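Local structure of 'Carboxyl esterase 2 (Tuber melanosporum Mel28, 5MIF) at residues A[160-171]-A[198-209]. The protein is probably a carboxylesterase of the alpha/beta hydrolase fold, likely to hydrolyse carboxylic esters. Numbering follows the deposited sequence.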
loop_
_atom_site.group_PDB
_atom_site.type_symbol
_atom_site.label_atom_id
_atom_site.label_comp_id
_atom_site.label_asym_id
_atom_site.label_seq_id
_atom_site.Cartn_x
_atom_site.Cartn_y
_atom_site.Cartn_z
ATOM N N ASN A 160 -27.478 8.103 -3.059
ATOM C CA ASN A 160 -26.883 8.454 -1.780
ATOM C C ASN A 160 -27.810 8.134 -0.611
ATOM O O ASN A 160 -27.392 7.527 0.379
ATOM C CB ASN A 160 -26.533 9.940 -1.755
ATOM C CG ASN A 160 -25.773 10.373 -2.999
ATOM O OD1 ASN A 160 -26.288 10.279 -4.112
ATOM N ND2 ASN A 160 -24.553 10.857 -2.815
ATOM N N GLU A 161 -29.068 8.558 -0.729
ATOM C CA GLU A 161 -30.038 8.368 0.343
ATOM C C GLU A 161 -30.467 6.912 0.450
ATOM O O GLU A 161 -30.811 6.448 1.537
ATOM C CB GLU A 161 -31.247 9.285 0.154
ATOM C CG GLU A 161 -30.919 10.785 0.271
ATOM C CD GLU A 161 -30.521 11.230 1.679
ATOM O OE1 GLU A 161 -30.708 10.465 2.645
ATOM O OE2 GLU A 161 -30.050 12.375 1.830
ATOM N N GLN A 162 -30.468 6.194 -0.671
ATOM C CA GLN A 162 -30.732 4.760 -0.621
ATOM C C GLN A 162 -29.658 4.080 0.223
ATOM O O GLN A 162 -29.964 3.287 1.112
ATOM C CB GLN A 162 -30.743 4.141 -2.024
ATOM C CG GLN A 162 -32.010 4.406 -2.835
ATOM C CD GLN A 162 -32.003 3.665 -4.158
ATOM O OE1 GLN A 162 -31.010 3.684 -4.885
ATOM N NE2 GLN A 162 -33.102 2.976 -4.458
ATOM N N CYS A 163 -28.400 4.405 -0.072
ATOM C CA CYS A 163 -27.258 3.834 0.638
ATOM C C CYS A 163 -27.309 4.213 2.107
ATOM O O CYS A 163 -27.106 3.370 2.980
ATOM C CB CYS A 163 -25.952 4.307 0.020
ATOM S SG CYS A 163 -25.653 3.608 -1.591
ATOM N N TYR A 164 -27.586 5.483 2.375
ATOM C CA TYR A 164 -27.728 5.932 3.750
ATOM C C TYR A 164 -28.845 5.164 4.449
ATOM O O TYR A 164 -28.644 4.662 5.556
ATOM C CB TYR A 164 -27.975 7.439 3.824
ATOM C CG TYR A 164 -28.182 7.906 5.240
ATOM C CD1 TYR A 164 -27.103 8.136 6.074
ATOM C CD2 TYR A 164 -29.461 8.078 5.756
ATOM C CE1 TYR A 164 -27.286 8.550 7.375
ATOM C CE2 TYR A 164 -29.659 8.488 7.052
ATOM C CZ TYR A 164 -28.568 8.721 7.864
ATOM O OH TYR A 164 -28.763 9.129 9.170
ATOM N N ALA A 165 -30.012 5.046 3.806
ATOM C CA ALA A 165 -31.156 4.382 4.440
ATOM C C ALA A 165 -30.912 2.886 4.702
ATOM O O ALA A 165 -31.355 2.341 5.723
ATOM C CB ALA A 165 -32.432 4.564 3.578
ATOM N N ALA A 166 -30.204 2.231 3.786
ATOM C CA ALA A 166 -29.854 0.825 3.960
ATOM C C ALA A 166 -28.939 0.640 5.172
ATOM O O ALA A 166 -29.085 -0.318 5.936
ATOM C CB ALA A 166 -29.189 0.277 2.704
ATOM N N VAL A 167 -27.994 1.557 5.351
ATOM C CA VAL A 167 -27.113 1.481 6.513
ATOM C C VAL A 167 -27.911 1.637 7.808
ATOM O O VAL A 167 -27.685 0.891 8.772
ATOM C CB VAL A 167 -25.982 2.525 6.436
ATOM C CG1 VAL A 167 -25.232 2.622 7.772
ATOM C CG2 VAL A 167 -25.031 2.152 5.311
ATOM N N GLN A 168 -28.860 2.572 7.828
ATOM C CA GLN A 168 -29.671 2.781 9.034
ATOM C C GLN A 168 -30.460 1.516 9.378
ATOM O O GLN A 168 -30.637 1.182 10.555
ATOM C CB GLN A 168 -30.631 3.965 8.864
ATOM C CG GLN A 168 -29.963 5.303 8.533
ATOM C CD GLN A 168 -28.684 5.566 9.322
ATOM O OE1 GLN A 168 -28.711 5.684 10.548
ATOM N NE2 GLN A 168 -27.560 5.653 8.618
ATOM N N TRP A 169 -30.945 0.832 8.349
ATOM C CA TRP A 169 -31.626 -0.441 8.522
ATOM C C TRP A 169 -30.695 -1.503 9.103
ATOM O O TRP A 169 -31.080 -2.243 10.002
ATOM C CB TRP A 169 -32.199 -0.935 7.189
ATOM C CG TRP A 169 -33.049 -2.167 7.338
ATOM C CD1 TRP A 169 -34.406 -2.208 7.476
ATOM C CD2 TRP A 169 -32.600 -3.531 7.373
ATOM N NE1 TRP A 169 -34.828 -3.508 7.597
ATOM C CE2 TRP A 169 -33.742 -4.340 7.538
ATOM C CE3 TRP A 169 -31.342 -4.147 7.284
ATOM C CZ2 TRP A 169 -33.671 -5.733 7.608
ATOM C CZ3 TRP A 169 -31.271 -5.534 7.359
ATOM C CH2 TRP A 169 -32.430 -6.310 7.517
ATOM N N LEU A 170 -29.482 -1.584 8.566
ATOM C CA LEU A 170 -28.486 -2.541 9.036
ATOM C C LEU A 170 -28.177 -2.278 10.506
ATOM O O LEU A 170 -28.042 -3.211 11.291
ATOM C CB LEU A 170 -27.211 -2.457 8.194
ATOM C CG LEU A 170 -26.047 -3.403 8.537
ATOM C CD1 LEU A 170 -26.455 -4.854 8.397
ATOM C CD2 LEU A 170 -24.814 -3.115 7.687
ATOM N N LEU A 171 -28.078 -1.002 10.873
ATOM C CA LEU A 171 -27.810 -0.626 12.253
ATOM C C LEU A 171 -28.862 -1.159 13.221
ATOM O O LEU A 171 -28.538 -1.595 14.318
ATOM C CB LEU A 171 -27.692 0.891 12.376
ATOM C CG LEU A 171 -26.351 1.415 11.851
ATOM C CD1 LEU A 171 -26.327 2.934 11.789
ATOM C CD2 LEU A 171 -25.208 0.899 12.709
ATOM N N SER A 198 -20.111 10.088 1.034
ATOM C CA SER A 198 -21.379 10.809 1.152
ATOM C C SER A 198 -22.204 10.330 2.331
ATOM O O SER A 198 -22.737 11.143 3.093
ATOM C CB SER A 198 -22.200 10.683 -0.133
ATOM O OG SER A 198 -23.406 11.424 -0.034
ATOM N N VAL A 199 -22.297 9.011 2.482
ATOM C CA VAL A 199 -23.039 8.407 3.581
ATOM C C VAL A 199 -22.373 8.709 4.934
ATOM O O VAL A 199 -23.057 8.931 5.953
ATOM C CB VAL A 199 -23.176 6.882 3.369
ATOM C CG1 VAL A 199 -23.733 6.204 4.612
ATOM C CG2 VAL A 199 -24.087 6.602 2.152
ATOM N N SER A 200 -21.040 8.714 4.948
ATOM C CA SER A 200 -20.313 9.150 6.143
ATOM C C SER A 200 -20.726 10.582 6.516
ATOM O O SER A 200 -21.065 10.859 7.661
ATOM C CB SER A 200 -18.792 9.067 5.926
ATOM O OG SER A 200 -18.326 7.716 5.916
ATOM N N LEU A 201 -20.704 11.481 5.537
ATOM C CA LEU A 201 -21.044 12.880 5.757
ATOM C C LEU A 201 -22.495 13.042 6.233
ATOM O O LEU A 201 -22.771 13.817 7.144
ATOM C CB LEU A 201 -20.796 13.690 4.480
ATOM C CG LEU A 201 -21.154 15.178 4.509
ATOM C CD1 LEU A 201 -20.350 15.894 5.574
ATOM C CD2 LEU A 201 -20.910 15.801 3.144
ATOM N N LEU A 202 -23.411 12.292 5.628
ATOM C CA LEU A 202 -24.812 12.333 6.025
ATOM C C LEU A 202 -24.968 11.815 7.463
ATOM O O LEU A 202 -25.812 12.298 8.217
ATOM C CB LEU A 202 -25.682 11.521 5.039
ATOM C CG LEU A 202 -25.900 12.078 3.617
ATOM C CD1 LEU A 202 -26.557 11.057 2.679
ATOM C CD2 LEU A 202 -26.721 13.378 3.639
ATOM N N SER A 203 -24.175 10.819 7.844
ATOM C CA SER A 203 -24.224 10.322 9.221
ATOM C C SER A 203 -23.796 11.412 10.207
ATOM O O SER A 203 -24.366 11.549 11.294
ATOM C CB SER A 203 -23.340 9.094 9.387
ATOM O OG SER A 203 -23.699 8.101 8.454
ATOM N N ILE A 204 -22.788 12.188 9.816
ATOM C CA ILE A 204 -22.298 13.279 10.648
ATOM C C ILE A 204 -23.380 14.358 10.780
ATOM O O ILE A 204 -23.723 14.760 11.886
ATOM C CB ILE A 204 -20.997 13.859 10.072
ATOM C CG1 ILE A 204 -19.851 12.867 10.320
ATOM C CG2 ILE A 204 -20.681 15.207 10.703
ATOM C CD1 ILE A 204 -18.663 13.031 9.404
ATOM N N LYS A 205 -23.963 14.767 9.656
ATOM C CA LYS A 205 -25.062 15.740 9.664
ATOM C C LYS A 205 -26.291 15.326 10.472
ATOM O O LYS A 205 -26.970 16.183 11.047
ATOM C CB LYS A 205 -25.511 16.035 8.234
ATOM C CG LYS A 205 -24.489 16.796 7.433
ATOM C CD LYS A 205 -24.953 17.050 5.998
ATOM C CE LYS A 205 -23.942 17.933 5.302
ATOM N NZ LYS A 205 -24.540 19.016 4.483
ATOM N N ARG A 206 -26.599 14.030 10.505
ATOM C CA ARG A 206 -27.842 13.571 11.115
ATOM C C ARG A 206 -27.599 12.903 12.459
ATOM O O ARG A 206 -28.534 12.453 13.119
ATOM C CB ARG A 206 -28.559 12.615 10.145
ATOM C CG ARG A 206 -28.964 13.305 8.822
ATOM C CD ARG A 206 -29.351 12.330 7.702
ATOM N NE ARG A 206 -29.683 13.056 6.478
ATOM C CZ ARG A 206 -29.967 12.497 5.303
ATOM N NH1 ARG A 206 -29.946 11.176 5.162
ATOM N NH2 ARG A 206 -30.262 13.269 4.264
ATOM N N LYS A 207 -26.337 12.894 12.873
ATOM C CA LYS A 207 -25.891 12.307 14.136
ATOM C C LYS A 207 -26.297 10.847 14.284
ATOM O O LYS A 207 -26.843 10.441 15.306
ATOM C CB LYS A 207 -26.385 13.147 15.317
ATOM C CG LYS A 207 -25.731 14.541 15.287
ATOM C CD LYS A 207 -26.383 15.565 16.204
ATOM C CE LYS A 207 -25.753 16.948 16.000
ATOM N NZ LYS A 207 -24.309 16.877 15.622
ATOM N N THR A 208 -26.022 10.064 13.243
ATOM C CA THR A 208 -26.239 8.622 13.291
ATOM C C THR A 208 -24.880 7.920 13.215
ATOM O O THR A 208 -23.919 8.504 12.719
ATOM C CB THR A 208 -27.165 8.149 12.147
ATOM O OG1 THR A 208 -26.649 8.587 10.885
ATOM C CG2 THR A 208 -28.585 8.683 12.354
ATOM N N PRO A 209 -24.795 6.663 13.688
ATOM C CA PRO A 209 -23.489 5.997 13.821
ATOM C C PRO A 209 -22.647 5.899 12.542
ATOM O O PRO A 209 -23.135 5.551 11.454
ATOM C CB PRO A 209 -23.868 4.595 14.321
ATOM C CG PRO A 209 -25.126 4.817 15.084
ATOM C CD PRO A 209 -25.873 5.883 14.322
HETATM O O HOH W 1 -25.255 6.371 9.915
#
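On one side of the alpha/beta hydrolase sheet, the segments 160-171 and 198-206 of the neighbouring helices 158-173 and 191-206 cross at -64°, and Y164 of the first enters the second as a knob among V199, L202, S203 and R206. Helix 191-206 follows strand 184-189 after a turn that is consistent with the nucleophile elbow of this fold. A chi1 of 178° turns the Y164 ring away from its own backbone N and across to T208, just past the Schellman motif at K207, where Y164 OH shares a hydrogen bond of 2.8 Å with T208 OG1. R206 NH1 lies over one ring face, its guanidinium nearly perpendicular to the ring in a cation-pi contact, while Q168 NE2 lies over the opposite face near the rim. R206 also grips E161 end-on, R206 NH1 to E161 OE1 at 2.7 Å and R206 NH2 to E161 OE2 at 2.6 Å, the two flat groups nearly coplanar. Were E161 an alanine, the R206 charge would probably lose its carboxylate mate and its guanidinium be freer to swing off the Y164 ring. Deeper in, V199 CG2 packs on C163 CB at 3.6 Å. One water ties Q168 NE2 to S203 OG, T208 OG1 and P209 O. The chemistry thus implies a layered interface: an apolar seam beside the sheet, a water-bridged polar cluster round T208, and an ion pair that holds a cation against the tyrosine.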